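Local coordinates for protein nitrite oxidoreductase subunit A (PDB 7B04) that is a molybdenum-containing oxidoreductase subunit of the molybdopterin oxidoreductase family that binds an iron/sulfur cluster and two molecules of MD1, at residues P349-T354 / E852-L857; H910-T915 / E1100-I1105; I957-Q962 / N1014-K1019. All coordinates share one frame; numbering follows the deposited sequence.

Contact 1. Residues P349-T354 / E852-L857; sequences PIRNNT and EATPYL. With MD1 (phosphoric acid 4-(2-amino-4-oxo-3,4,5,6,-tetrahydro-pteridin-6-yl)-2-hydroxy-3,4-dimercapto-but-3-en-yl ester guanylate ester), chain C.
At the guanine end of one MD1 pocket, Arg-351 and Asn-353 of the loop 349-354 meet Ala-853, Thr-854, Pro-855 and Tyr-856 of the loop 852-857. Arg-351 reaches across: CG anti to the backbone N (chi1 -176°) and a bend at chi3 bring NH2 to 3.3 Å from Pro-855 CD. Thr-354 CG2 lies over the centre of one guanidinium face, and Tyr-856 CE1 lies over the opposite face, offset toward its rim, 4.2 Å from Arg-351 NH1. Thr-854 OG1 stands at the guanidinium edge. The polar partners of the arginine lie outside the two segments: NE is hydrogen-bonded to Met-500 O, and NH1 forms a salt bridge with Glu-849, whose carboxylate also bonds Thr-854 OG1.

The loop 349-354 follows strand 346-347, an outermost strand of a parallel five-stranded sheet, and runs into helix 355-368, so the nucleotide is met by a beta-alpha connection. Asn-353 N donates to MD1 O6 at 2.8 Å and 166°, while Ile-350 CG2 lies 3.9 Å from the amino nitrogen N2 of MD1. The Asn-353 side chain turns to Ala-853, the centre of an inverse gamma turn, with ND2 3.7 Å from Ala-853 O and 3.9 Å from its CB.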
loop_
_atom_site.group_PDB
_atom_site.type_symbol
_atom_site.label_atom_id
_atom_site.label_comp_id
_atom_site.label_asym_id
_atom_site.label_seq_id
_atom_site.Cartn_x
_atom_site.Cartn_y
_atom_site.Cartn_z
ATOM N N PRO B 349 4.309 -24.446 4.405
ATOM C CA PRO B 349 5.364 -24.131 3.438
ATOM C C PRO B 349 5.315 -25.095 2.263
ATOM O O PRO B 349 4.926 -26.258 2.399
ATOM C CB PRO B 349 6.657 -24.299 4.247
ATOM C CG PRO B 349 6.229 -24.206 5.679
ATOM C CD PRO B 349 4.859 -24.808 5.721
ATOM N N ILE B 350 5.717 -24.601 1.094
ATOM C CA ILE B 350 5.681 -25.399 -0.124
ATOM C C ILE B 350 6.762 -24.896 -1.068
ATOM O O ILE B 350 7.156 -23.726 -1.025
ATOM C CB ILE B 350 4.283 -25.354 -0.788
ATOM C CG1 ILE B 350 4.139 -26.467 -1.828
ATOM C CG2 ILE B 350 4.021 -23.992 -1.410
ATOM C CD1 ILE B 350 2.716 -26.720 -2.259
ATOM N N ARG B 351 7.252 -25.795 -1.919
ATOM C CA ARG B 351 8.155 -25.400 -2.987
ATOM C C ARG B 351 7.351 -24.751 -4.103
ATOM O O ARG B 351 6.228 -25.166 -4.400
ATOM C CB ARG B 351 8.926 -26.617 -3.511
ATOM C CG ARG B 351 9.965 -26.305 -4.577
ATOM C CD ARG B 351 10.883 -27.498 -4.814
ATOM N NE ARG B 351 10.177 -28.649 -5.369
ATOM C CZ ARG B 351 10.031 -28.884 -6.670
ATOM N NH1 ARG B 351 9.375 -29.960 -7.082
ATOM N NH2 ARG B 351 10.536 -28.040 -7.559
ATOM N N ASN B 352 7.932 -23.731 -4.724
ATOM C CA ASN B 352 7.200 -22.964 -5.721
ATOM C C ASN B 352 6.973 -23.786 -6.986
ATOM O O ASN B 352 7.790 -24.634 -7.359
ATOM C CB ASN B 352 7.940 -21.667 -6.037
ATOM C CG ASN B 352 8.500 -20.999 -4.794
ATOM O OD1 ASN B 352 9.330 -21.575 -4.088
ATOM N ND2 ASN B 352 8.047 -19.782 -4.518
ATOM N N ASN B 353 5.843 -23.513 -7.645
ATOM C CA ASN B 353 5.448 -24.163 -8.892
ATOM C C ASN B 353 5.154 -25.647 -8.693
ATOM O O ASN B 353 5.408 -26.464 -9.585
ATOM C CB ASN B 353 6.508 -23.963 -9.985
ATOM C CG ASN B 353 5.940 -24.082 -11.385
ATOM O OD1 ASN B 353 4.769 -24.411 -11.571
ATOM N ND2 ASN B 353 6.773 -23.811 -12.381
ATOM N N THR B 354 4.637 -26.017 -7.508
ATOM C CA THR B 354 4.344 -27.416 -7.213
ATOM C C THR B 354 2.994 -27.637 -6.526
ATOM O O THR B 354 2.804 -28.688 -5.902
ATOM C CB THR B 354 5.431 -28.050 -6.327
ATOM O OG1 THR B 354 5.385 -27.474 -5.016
ATOM C CG2 THR B 354 6.816 -27.854 -6.922
ATOM N N GLU B 852 11.038 -23.290 -16.832
ATOM C CA GLU B 852 12.249 -22.701 -16.271
ATOM C C GLU B 852 12.303 -22.693 -14.747
ATOM O O GLU B 852 13.403 -22.799 -14.202
ATOM C CB GLU B 852 12.415 -21.265 -16.785
ATOM C CG GLU B 852 13.712 -20.605 -16.396
ATOM C CD GLU B 852 13.979 -19.357 -17.202
ATOM O OE1 GLU B 852 13.156 -19.039 -18.083
ATOM O OE2 GLU B 852 15.007 -18.692 -16.959
ATOM N N ALA B 853 11.170 -22.672 -14.044
ATOM C CA ALA B 853 11.131 -22.473 -12.591
ATOM C C ALA B 853 11.109 -23.801 -11.828
ATOM O O ALA B 853 10.181 -24.106 -11.080
ATOM C CB ALA B 853 9.934 -21.606 -12.214
ATOM N N THR B 854 12.153 -24.601 -12.036
ATOM C CA THR B 854 12.258 -25.890 -11.365
ATOM C C THR B 854 13.724 -26.282 -11.282
ATOM O O THR B 854 14.515 -25.884 -12.144
ATOM C CB THR B 854 11.461 -26.967 -12.113
ATOM O OG1 THR B 854 11.537 -28.206 -11.399
ATOM C CG2 THR B 854 12.010 -27.165 -13.516
ATOM N N PRO B 855 14.127 -27.027 -10.246
ATOM C CA PRO B 855 15.497 -27.558 -10.221
ATOM C C PRO B 855 15.704 -28.765 -11.122
ATOM O O PRO B 855 16.858 -29.094 -11.431
ATOM C CB PRO B 855 15.698 -27.946 -8.743
ATOM C CG PRO B 855 14.595 -27.244 -7.996
ATOM C CD PRO B 855 13.449 -27.202 -8.953
ATOM N N TYR B 856 14.634 -29.437 -11.535
ATOM C CA TYR B 856 14.658 -30.662 -12.320
ATOM C C TYR B 856 14.378 -30.358 -13.795
ATOM O O TYR B 856 14.374 -29.197 -14.221
ATOM C CB TYR B 856 13.695 -31.684 -11.716
ATOM C CG TYR B 856 13.894 -31.840 -10.224
ATOM C CD1 TYR B 856 13.070 -31.181 -9.323
ATOM C CD2 TYR B 856 14.933 -32.615 -9.716
ATOM C CE1 TYR B 856 13.256 -31.308 -7.960
ATOM C CE2 TYR B 856 15.128 -32.746 -8.352
ATOM C CZ TYR B 856 14.283 -32.087 -7.479
ATOM O OH TYR B 856 14.456 -32.202 -6.118
ATOM N N LEU B 857 14.168 -31.418 -14.576
ATOM C CA LEU B 857 13.944 -31.288 -16.009
ATOM C C LEU B 857 12.793 -30.325 -16.296
ATOM O O LEU B 857 11.698 -30.490 -15.741
ATOM C CB LEU B 857 13.625 -32.651 -16.624
ATOM C CG LEU B 857 13.558 -32.695 -18.153
ATOM C CD1 LEU B 857 14.952 -32.589 -18.747
ATOM C CD2 LEU B 857 12.845 -33.949 -18.643
HETATM P PB MD1 C . -1.873 -11.747 -5.766
HETATM O O3B MD1 C . -0.421 -12.098 -6.462
HETATM O O1B MD1 C . -1.750 -11.846 -4.265
HETATM O O2B MD1 C . -2.910 -12.731 -6.252
HETATM O O3A MD1 C . -2.306 -10.213 -6.195
HETATM C C10 MD1 C . -2.652 -9.914 -7.520
HETATM C C11 MD1 C . -3.753 -8.816 -7.517
HETATM O O11 MD1 C . -3.416 -7.879 -6.259
HETATM C C12 MD1 C . -3.823 -8.243 -8.728
HETATM S S12 MD1 C . -3.590 -9.283 -10.199
HETATM C C13 MD1 C . -4.140 -6.758 -9.044
HETATM S S13 MD1 C . -4.176 -6.308 -10.802
HETATM C C14 MD1 C . -4.347 -5.704 -8.089
HETATM N N15 MD1 C . -2.919 -5.533 -7.379
HETATM C C16 MD1 C . -2.983 -4.793 -6.185
HETATM C C15 MD1 C . -1.937 -3.808 -5.803
HETATM O O14 MD1 C . -1.009 -3.614 -6.514
HETATM N N17 MD1 C . -2.071 -3.068 -4.518
HETATM C C17 MD1 C . -3.283 -3.325 -3.593
HETATM N N16 MD1 C . -3.405 -2.598 -2.344
HETATM N N18 MD1 C . -4.346 -4.327 -3.979
HETATM C C20 MD1 C . -4.233 -5.050 -5.220
HETATM N N8 MD1 C . -5.192 -5.997 -5.625
HETATM C C7 MD1 C . -5.543 -5.837 -7.184
HETATM P PA MD1 C . 0.989 -12.307 -5.634
HETATM O O1A MD1 C . 2.132 -12.169 -6.609
HETATM O O2A MD1 C . 1.086 -11.241 -4.571
HETATM O "O5'" MD1 C . 1.070 -13.793 -4.925
HETATM C "C5'" MD1 C . 0.476 -13.986 -3.677
HETATM C "C4'" MD1 C . 1.315 -14.976 -2.796
HETATM O "O4'" MD1 C . 1.592 -16.325 -3.532
HETATM C "C1'" MD1 C . 3.093 -16.585 -3.225
HETATM N N9 MD1 C . 3.711 -17.509 -4.211
HETATM C C4 MD1 C . 3.348 -18.787 -4.234
HETATM N N3 MD1 C . 2.368 -19.560 -3.418
HETATM C C2 MD1 C . 2.168 -20.986 -3.671
HETATM N N2 MD1 C . 1.213 -21.737 -2.877
HETATM N N1 MD1 C . 2.920 -21.646 -4.711
HETATM C C6 MD1 C . 3.860 -20.897 -5.488
HETATM O O6 MD1 C . 4.479 -21.432 -6.344
HETATM C C5 MD1 C . 4.064 -19.402 -5.215
HETATM N N7 MD1 C . 4.854 -18.492 -5.778
HETATM C C8 MD1 C . 4.645 -17.312 -5.162
HETATM C "C2'" MD1 C . 3.580 -15.414 -3.317
HETATM O "O2'" MD1 C . 4.880 -15.341 -2.663
HETATM C "C3'" MD1 C . 2.463 -14.477 -2.524
HETATM O "O3'" MD1 C . 2.686 -14.549 -1.086
#

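Contact 2. Residues H910-T915 / E1100-I1105. With MD1 (phosphoric acid 4-(2-amino-4-oxo-3,4,5,6,-tetrahydro-pteridin-6-yl)-2-hydroxy-3,4-dimercapto-but-3-en-yl ester guanylate ester), chain D.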
loop_
_atom_site.group_PDB
_atom_site.type_symbol
_atom_site.label_atom_id
_atom_site.label_comp_id
_atom_site.label_asym_id
_atom_site.label_seq_id
_atom_site.Cartn_x
_atom_site.Cartn_y
_atom_site.Cartn_z
ATOM N N HIS B 910 19.933 -20.476 -9.258
ATOM C CA HIS B 910 19.196 -21.378 -8.382
ATOM C C HIS B 910 18.372 -20.631 -7.339
ATOM O O HIS B 910 18.149 -21.133 -6.236
ATOM C CB HIS B 910 20.154 -22.344 -7.691
ATOM C CG HIS B 910 21.284 -21.661 -6.983
ATOM N ND1 HIS B 910 22.346 -21.098 -7.656
ATOM C CD2 HIS B 910 21.515 -21.440 -5.667
ATOM C CE1 HIS B 910 23.183 -20.562 -6.787
ATOM N NE2 HIS B 910 22.703 -20.756 -5.573
ATOM N N PHE B 911 17.919 -19.428 -7.675
ATOM C CA PHE B 911 17.060 -18.637 -6.804
ATOM C C PHE B 911 15.756 -18.361 -7.532
ATOM O O PHE B 911 15.769 -17.818 -8.640
ATOM C CB PHE B 911 17.725 -17.313 -6.420
ATOM C CG PHE B 911 18.774 -17.441 -5.363
ATOM C CD1 PHE B 911 18.421 -17.677 -4.045
ATOM C CD2 PHE B 911 20.114 -17.306 -5.681
ATOM C CE1 PHE B 911 19.387 -17.789 -3.065
ATOM C CE2 PHE B 911 21.085 -17.415 -4.706
ATOM C CZ PHE B 911 20.720 -17.658 -3.396
ATOM N N TYR B 912 14.634 -18.723 -6.915
ATOM C CA TYR B 912 13.385 -18.248 -7.474
ATOM C C TYR B 912 13.319 -16.738 -7.285
ATOM O O TYR B 912 14.013 -16.160 -6.442
ATOM C CB TYR B 912 12.186 -18.921 -6.799
ATOM C CG TYR B 912 12.127 -20.428 -6.948
ATOM C CD1 TYR B 912 11.592 -21.016 -8.086
ATOM C CD2 TYR B 912 12.587 -21.262 -5.938
ATOM C CE1 TYR B 912 11.534 -22.392 -8.218
ATOM C CE2 TYR B 912 12.534 -22.634 -6.061
ATOM C CZ TYR B 912 12.006 -23.196 -7.201
ATOM O OH TYR B 912 11.951 -24.565 -7.324
ATOM N N CYS B 913 12.456 -16.096 -8.057
ATOM C CA CYS B 913 12.353 -14.643 -7.943
ATOM C C CYS B 913 10.888 -14.289 -8.175
ATOM O O CYS B 913 10.466 -14.007 -9.298
ATOM C CB CYS B 913 13.269 -13.917 -8.915
ATOM S SG CYS B 913 13.398 -12.146 -8.604
ATOM N N VAL B 914 10.137 -14.277 -7.097
ATOM C CA VAL B 914 8.730 -13.928 -7.159
ATOM C C VAL B 914 8.620 -12.415 -7.243
ATOM O O VAL B 914 9.433 -11.680 -6.671
ATOM C CB VAL B 914 7.979 -14.474 -5.931
ATOM C CG1 VAL B 914 7.905 -15.986 -5.972
ATOM C CG2 VAL B 914 8.672 -14.017 -4.663
ATOM N N THR B 915 7.637 -11.932 -8.000
ATOM C CA THR B 915 7.359 -10.502 -8.064
ATOM C C THR B 915 5.892 -10.313 -7.703
ATOM O O THR B 915 5.043 -10.088 -8.580
ATOM C CB THR B 915 7.697 -9.905 -9.432
ATOM O OG1 THR B 915 6.906 -10.522 -10.454
ATOM C CG2 THR B 915 9.176 -10.092 -9.741
ATOM N N GLU B 1100 7.760 -17.562 -13.808
ATOM C CA GLU B 1100 8.520 -18.672 -14.378
ATOM C C GLU B 1100 9.895 -18.126 -14.738
ATOM O O GLU B 1100 10.201 -17.794 -15.887
ATOM C CB GLU B 1100 7.812 -19.281 -15.578
ATOM C CG GLU B 1100 6.938 -20.451 -15.202
ATOM C CD GLU B 1100 7.718 -21.740 -15.037
ATOM O OE1 GLU B 1100 7.189 -22.658 -14.379
ATOM O OE2 GLU B 1100 8.848 -21.836 -15.562
ATOM N N THR B 1101 10.736 -18.035 -13.714
ATOM C CA THR B 1101 12.076 -17.503 -13.864
ATOM C C THR B 1101 12.894 -17.924 -12.656
ATOM O O THR B 1101 12.353 -18.191 -11.580
ATOM C CB THR B 1101 12.067 -15.971 -13.996
ATOM O OG1 THR B 1101 13.281 -15.528 -14.615
ATOM C CG2 THR B 1101 11.922 -15.305 -12.630
ATOM N N LEU B 1102 14.198 -18.020 -12.866
ATOM C CA LEU B 1102 15.162 -18.164 -11.791
ATOM C C LEU B 1102 16.273 -17.156 -12.013
ATOM O O LEU B 1102 16.546 -16.748 -13.142
ATOM C CB LEU B 1102 15.737 -19.566 -11.679
ATOM C CG LEU B 1102 14.699 -20.627 -11.341
ATOM C CD1 LEU B 1102 15.108 -21.931 -11.962
ATOM C CD2 LEU B 1102 14.538 -20.766 -9.843
ATOM N N VAL B 1103 16.902 -16.756 -10.918
ATOM C CA VAL B 1103 17.847 -15.609 -10.953
ATOM C C VAL B 1103 19.164 -15.963 -10.278
ATOM O O VAL B 1103 19.179 -16.864 -9.493
ATOM C CB VAL B 1103 17.166 -14.439 -10.216
ATOM C CG1 VAL B 1103 17.779 -13.098 -10.504
ATOM C CG2 VAL B 1103 15.703 -14.372 -10.552
ATOM N N LYS B 1104 20.212 -15.234 -10.640
ATOM C CA LYS B 1104 21.555 -15.290 -10.026
ATOM C C LYS B 1104 21.749 -13.976 -9.266
ATOM O O LYS B 1104 21.399 -12.943 -9.798
ATOM C CB LYS B 1104 22.638 -15.394 -11.093
ATOM C CG LYS B 1104 23.999 -15.784 -10.563
ATOM C CD LYS B 1104 24.999 -16.123 -11.626
ATOM C CE LYS B 1104 25.459 -14.916 -12.405
ATOM N NZ LYS B 1104 26.547 -15.262 -13.344
ATOM N N ILE B 1105 22.229 -14.049 -8.032
ATOM C CA ILE B 1105 22.463 -12.843 -7.197
ATOM C C ILE B 1105 23.953 -12.747 -6.914
ATOM O O ILE B 1105 24.545 -13.741 -6.564
ATOM C CB ILE B 1105 21.684 -12.949 -5.880
ATOM C CG1 ILE B 1105 20.357 -13.667 -6.068
ATOM C CG2 ILE B 1105 21.462 -11.583 -5.283
ATOM C CD1 ILE B 1105 19.267 -12.746 -6.478
HETATM P PB MD1 D . -1.382 -1.627 -15.449
HETATM O O3B MD1 D . -1.051 -0.876 -14.023
HETATM O O1B MD1 D . -0.381 -1.150 -16.472
HETATM O O2B MD1 D . -2.772 -1.242 -15.897
HETATM O O3A MD1 D . -1.306 -3.274 -15.334
HETATM C C10 MD1 D . -1.422 -3.937 -14.109
HETATM C C11 MD1 D . -0.459 -5.161 -14.098
HETATM O O11 MD1 D . 0.905 -4.749 -13.356
HETATM C C12 MD1 D . -1.042 -6.228 -13.549
HETATM S S12 MD1 D . -2.690 -6.041 -12.806
HETATM C C13 MD1 D . -0.448 -7.666 -13.485
HETATM S S13 MD1 D . -1.529 -8.867 -12.653
HETATM C C14 MD1 D . 0.829 -8.169 -13.971
HETATM N N15 MD1 D . 1.691 -8.454 -12.651
HETATM C C16 MD1 D . 3.080 -8.619 -12.839
HETATM C C15 MD1 D . 3.896 -9.153 -11.716
HETATM O O14 MD1 D . 3.370 -9.441 -10.694
HETATM N N17 MD1 D . 5.364 -9.327 -11.878
HETATM C C17 MD1 D . 6.046 -8.945 -13.208
HETATM N N16 MD1 D . 7.478 -9.120 -13.366
HETATM N N18 MD1 D . 5.230 -8.405 -14.357
HETATM C C20 MD1 D . 3.807 -8.231 -14.224
HETATM N N8 MD1 D . 3.096 -7.718 -15.320
HETATM C C7 MD1 D . 1.537 -7.452 -15.090
HETATM P PA MD1 D . -1.222 0.750 -13.795
HETATM O O1A MD1 D . -1.500 1.050 -12.342
HETATM O O2A MD1 D . 0.065 1.402 -14.206
HETATM O "O5'" MD1 D . -2.388 1.433 -14.733
HETATM C "C5'" MD1 D . -2.735 2.753 -14.417
HETATM C "C4'" MD1 D . -1.991 3.764 -15.356
HETATM O "O4'" MD1 D . -3.017 4.763 -15.961
HETATM C "C1'" MD1 D . -2.834 6.082 -15.150
HETATM N N9 MD1 D . -4.146 6.610 -14.682
HETATM C C4 MD1 D . -5.010 7.054 -15.578
HETATM N N3 MD1 D . -4.933 7.131 -17.060
HETATM C C2 MD1 D . -6.057 7.674 -17.810
HETATM N N2 MD1 D . -5.975 7.746 -19.251
HETATM N N1 MD1 D . -7.243 8.136 -17.135
HETATM C C6 MD1 D . -7.310 8.057 -15.711
HETATM O O6 MD1 D . -8.282 8.436 -15.150
HETATM C C5 MD1 D . -6.124 7.485 -14.923
HETATM N N7 MD1 D . -5.919 7.299 -13.623
HETATM C C8 MD1 D . -4.693 6.756 -13.461
HETATM C "C2'" MD1 D . -2.079 5.786 -14.169
HETATM O "O2'" MD1 D . -1.209 6.912 -13.846
HETATM C "C3'" MD1 D . -1.182 4.492 -14.685
HETATM O "O3'" MD1 D . -0.095 4.971 -15.529
#
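Strand 911-914, which leads to Thr-915 at the pterin of the second MD1, pairs with strand 1102-1105 through Phe-911 and Val-1103, an antiparallel hydrogen-bonded pair. Val-1103 N donates to Phe-911 O at 2.8 Å, in the carbonyl plane; the return bond from Phe-911 N to Val-1103 O is weak at 3.4 Å. The short strands cross steeply, their axes at 111°, and between the two segments the backbone bonds are those of this pair.

Side chains add to the contact. Phe-911 and Ile-1105 cross at about a right angle, with Phe-911 CD2 3.7 Å from Ile-1105 CG1, while Val-1103 O lies in the plane of the phenyl ring at its edge. Tyr-912 and Leu-1102 run side by side, pointing the same way. With CG beside the backbone N (chi1 -61°), the tyrosine ring offers a face to Leu-1102 CD2, a CH-pi contact 3.9 Å from the ring centroid and 28° off the normal. Trp-905 meets the tyrosine ring edge-to-face.

At the pocket, Thr-915 OG1 accepts from MD1 N17, at a modelled length too short to trust, and weakly from N16 at 3.3 Å. This is consistent with polar recognition of that part of the pterin, though neither length is firm; behind it, backbone bonds pair the strands and their side chains pack mainly through apolar atoms.

Contact 3. Residues I957-Q962 / N1014-K1019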
loop_
_atom_site.group_PDB
_atom_site.type_symbol
_atom_site.label_atom_id
_atom_site.label_comp_id
_atom_site.label_asym_id
_atom_site.label_seq_id
_atom_site.Cartn_x
_atom_site.Cartn_y
_atom_site.Cartn_z
ATOM N N ILE B 957 15.077 -5.935 -2.832
ATOM C CA ILE B 957 14.881 -7.365 -3.048
ATOM C C ILE B 957 15.018 -8.095 -1.718
ATOM O O ILE B 957 15.925 -7.810 -0.929
ATOM C CB ILE B 957 15.870 -7.941 -4.088
ATOM C CG1 ILE B 957 15.602 -9.434 -4.298
ATOM C CG2 ILE B 957 17.314 -7.729 -3.656
ATOM C CD1 ILE B 957 16.400 -10.050 -5.424
ATOM N N HIS B 958 14.096 -9.019 -1.459
ATOM C CA HIS B 958 14.128 -9.823 -0.247
ATOM C C HIS B 958 14.959 -11.077 -0.486
ATOM O O HIS B 958 14.796 -11.751 -1.507
ATOM C CB HIS B 958 12.711 -10.215 0.172
ATOM C CG HIS B 958 11.908 -9.088 0.744
ATOM N ND1 HIS B 958 11.544 -9.032 2.071
ATOM C CD2 HIS B 958 11.407 -7.969 0.168
ATOM C CE1 HIS B 958 10.843 -7.932 2.287
ATOM N NE2 HIS B 958 10.747 -7.270 1.149
ATOM N N ILE B 959 15.849 -11.385 0.454
ATOM C CA ILE B 959 16.711 -12.558 0.366
ATOM C C ILE B 959 16.875 -13.133 1.768
ATOM O O ILE B 959 16.947 -12.388 2.751
ATOM C CB ILE B 959 18.072 -12.228 -0.291
ATOM C CG1 ILE B 959 18.916 -13.497 -0.448
ATOM C CG2 ILE B 959 18.811 -11.153 0.493
ATOM C CD1 ILE B 959 20.062 -13.353 -1.426
ATOM N N HIS B 960 16.928 -14.457 1.857
ATOM C CA HIS B 960 17.171 -15.108 3.135
ATOM C C HIS B 960 18.563 -14.752 3.656
ATOM O O HIS B 960 19.521 -14.693 2.876
ATOM C CB HIS B 960 17.031 -16.624 2.991
ATOM C CG HIS B 960 17.085 -17.363 4.291
ATOM N ND1 HIS B 960 18.268 -17.778 4.864
ATOM C CD2 HIS B 960 16.101 -17.758 5.134
ATOM C CE1 HIS B 960 18.011 -18.399 6.000
ATOM N NE2 HIS B 960 16.704 -18.400 6.188
ATOM N N PRO B 961 18.704 -14.493 4.963
ATOM C CA PRO B 961 20.019 -14.073 5.490
ATOM C C PRO B 961 21.142 -15.047 5.177
ATOM O O PRO B 961 22.234 -14.620 4.778
ATOM C CB PRO B 961 19.761 -13.957 7.000
ATOM C CG PRO B 961 18.296 -13.714 7.116
ATOM C CD PRO B 961 17.667 -14.505 6.009
ATOM N N GLN B 962 20.907 -16.349 5.355
ATOM C CA GLN B 962 21.945 -17.329 5.051
ATOM C C GLN B 962 22.305 -17.296 3.573
ATOM O O GLN B 962 23.482 -17.413 3.210
ATOM C CB GLN B 962 21.492 -18.729 5.466
ATOM C CG GLN B 962 22.569 -19.793 5.323
ATOM C CD GLN B 962 23.791 -19.500 6.174
ATOM O OE1 GLN B 962 24.829 -19.074 5.664
ATOM N NE2 GLN B 962 23.674 -19.725 7.477
ATOM N N ASN B 1014 16.022 -20.641 -1.272
ATOM C CA ASN B 1014 16.059 -20.512 -2.724
ATOM C C ASN B 1014 14.980 -19.592 -3.279
ATOM O O ASN B 1014 14.588 -19.748 -4.441
ATOM C CB ASN B 1014 15.953 -21.892 -3.373
ATOM C CG ASN B 1014 17.108 -22.796 -3.005
ATOM O OD1 ASN B 1014 16.937 -23.783 -2.291
ATOM N ND2 ASN B 1014 18.296 -22.465 -3.497
ATOM N N CYS B 1015 14.512 -18.612 -2.513
ATOM C CA CYS B 1015 13.418 -17.774 -2.982
ATOM C C CYS B 1015 13.691 -16.324 -2.628
ATOM O O CYS B 1015 13.965 -15.999 -1.469
ATOM C CB CYS B 1015 12.077 -18.215 -2.384
ATOM S SG CYS B 1015 10.655 -17.266 -2.977
ATOM N N THR B 1016 13.605 -15.464 -3.636
ATOM C CA THR B 1016 13.818 -14.035 -3.501
ATOM C C THR B 1016 12.566 -13.310 -3.972
ATOM O O THR B 1016 11.798 -13.828 -4.785
ATOM C CB THR B 1016 15.033 -13.572 -4.313
ATOM O OG1 THR B 1016 14.780 -13.782 -5.708
ATOM C CG2 THR B 1016 16.272 -14.359 -3.910
ATOM N N MET B 1017 12.375 -12.092 -3.471
ATOM C CA MET B 1017 11.131 -11.376 -3.709
ATOM C C MET B 1017 11.414 -9.924 -4.050
ATOM O O MET B 1017 12.197 -9.258 -3.367
ATOM C CB MET B 1017 10.210 -11.447 -2.482
ATOM C CG MET B 1017 8.785 -10.990 -2.748
ATOM S SD MET B 1017 8.533 -9.204 -2.645
ATOM C CE MET B 1017 8.389 -8.980 -0.876
ATOM N N MET B 1018 10.758 -9.440 -5.099
ATOM C CA MET B 1018 10.709 -8.025 -5.428
ATOM C C MET B 1018 9.256 -7.659 -5.670
ATOM O O MET B 1018 8.556 -8.365 -6.398
ATOM C CB MET B 1018 11.545 -7.701 -6.675
ATOM C CG MET B 1018 13.023 -8.028 -6.558
ATOM S SD MET B 1018 13.964 -7.466 -7.991
ATOM C CE MET B 1018 13.418 -8.627 -9.240
ATOM N N LYS B 1019 8.800 -6.565 -5.072
ATOM C CA LYS B 1019 7.426 -6.154 -5.306
ATOM C C LYS B 1019 7.308 -5.646 -6.738
ATOM O O LYS B 1019 8.268 -5.134 -7.321
ATOM C CB LYS B 1019 6.989 -5.103 -4.287
ATOM C CG LYS B 1019 6.758 -5.685 -2.894
ATOM C CD LYS B 1019 5.653 -6.735 -2.920
ATOM C CE LYS B 1019 5.326 -7.244 -1.525
ATOM N NZ LYS B 1019 4.333 -8.355 -1.535
#
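The imidazole of His-958 carries Met-1017 CE over one face, 3.7 Å from the ring centroid and displaced toward the rim, nearest CD2 at 3.3 Å; its ND1 is hydrogen-bonded to Asn-1008 ND2. A second imidazole, that of His-960, has Pro-961 CD over one face and Gln-962 CB at its edge. His-958 lies in strand 956-959 of the six-stranded mixed sheet toward the C-terminus, and His-960 just after it. The sheet is consistent with the double-psi beta-barrel domain of this family, and in it strand 956-959 lies between 1015-1018 and 1001-1007.

His-958 and Met-1017 form an antiparallel hydrogen-bonded pair. His-958 N donates to Met-1017 O at 2.7 Å and an almost straight 172°, and Met-1017 N returns a bond to His-958 O at 3.1 Å. Their side chains emerge on the same face of the sheet and lie side by side; bends at chi2 and chi3 fold the methionine so that its methyl, rather than its sulfur, closes over the ring in a CH-pi contact. The sulfur stays oblique and further out.

Ile-957 and Met-1018 occupy the other face, where CG1 of the isoleucine touches CG of the methionine at 3.7 Å. Ile-957 CD1 reaches on to Thr-1016 CB at 3.9 Å, while the threonine hydroxyl is hydrogen-bonded to Tyr-912 O of the adjoining strand 911-914.

Beyond the strand, His-960 is the N-cap of helix 961-966: its ND1 accepts from Gln-962 N at 3.0 Å, the donor lying 33° out of the imidazole plane.

Contacts 2 and 3 are buried and share one sheet, where strands 911-914 and 1015-1018 are neighbours: Tyr-912 N probably bonds Asn-1014 O, and contact 3 is nested within the chain loop that contact 2 closes. Contact 1, only partly buried, joins two loops without any strand pairing. It is tied to contact 2 by Glu-1100, whose OE2 probably accepts from both Glu-852 N and Ala-853 N. Chemistry follows place: paired backbones with apolar and CH-pi packing in the sheet, a charged side chain held by partners outside the segments in the loops. Contacts 1 and 2 bond different MD1 molecules, one at the guanine and the other at the pterin.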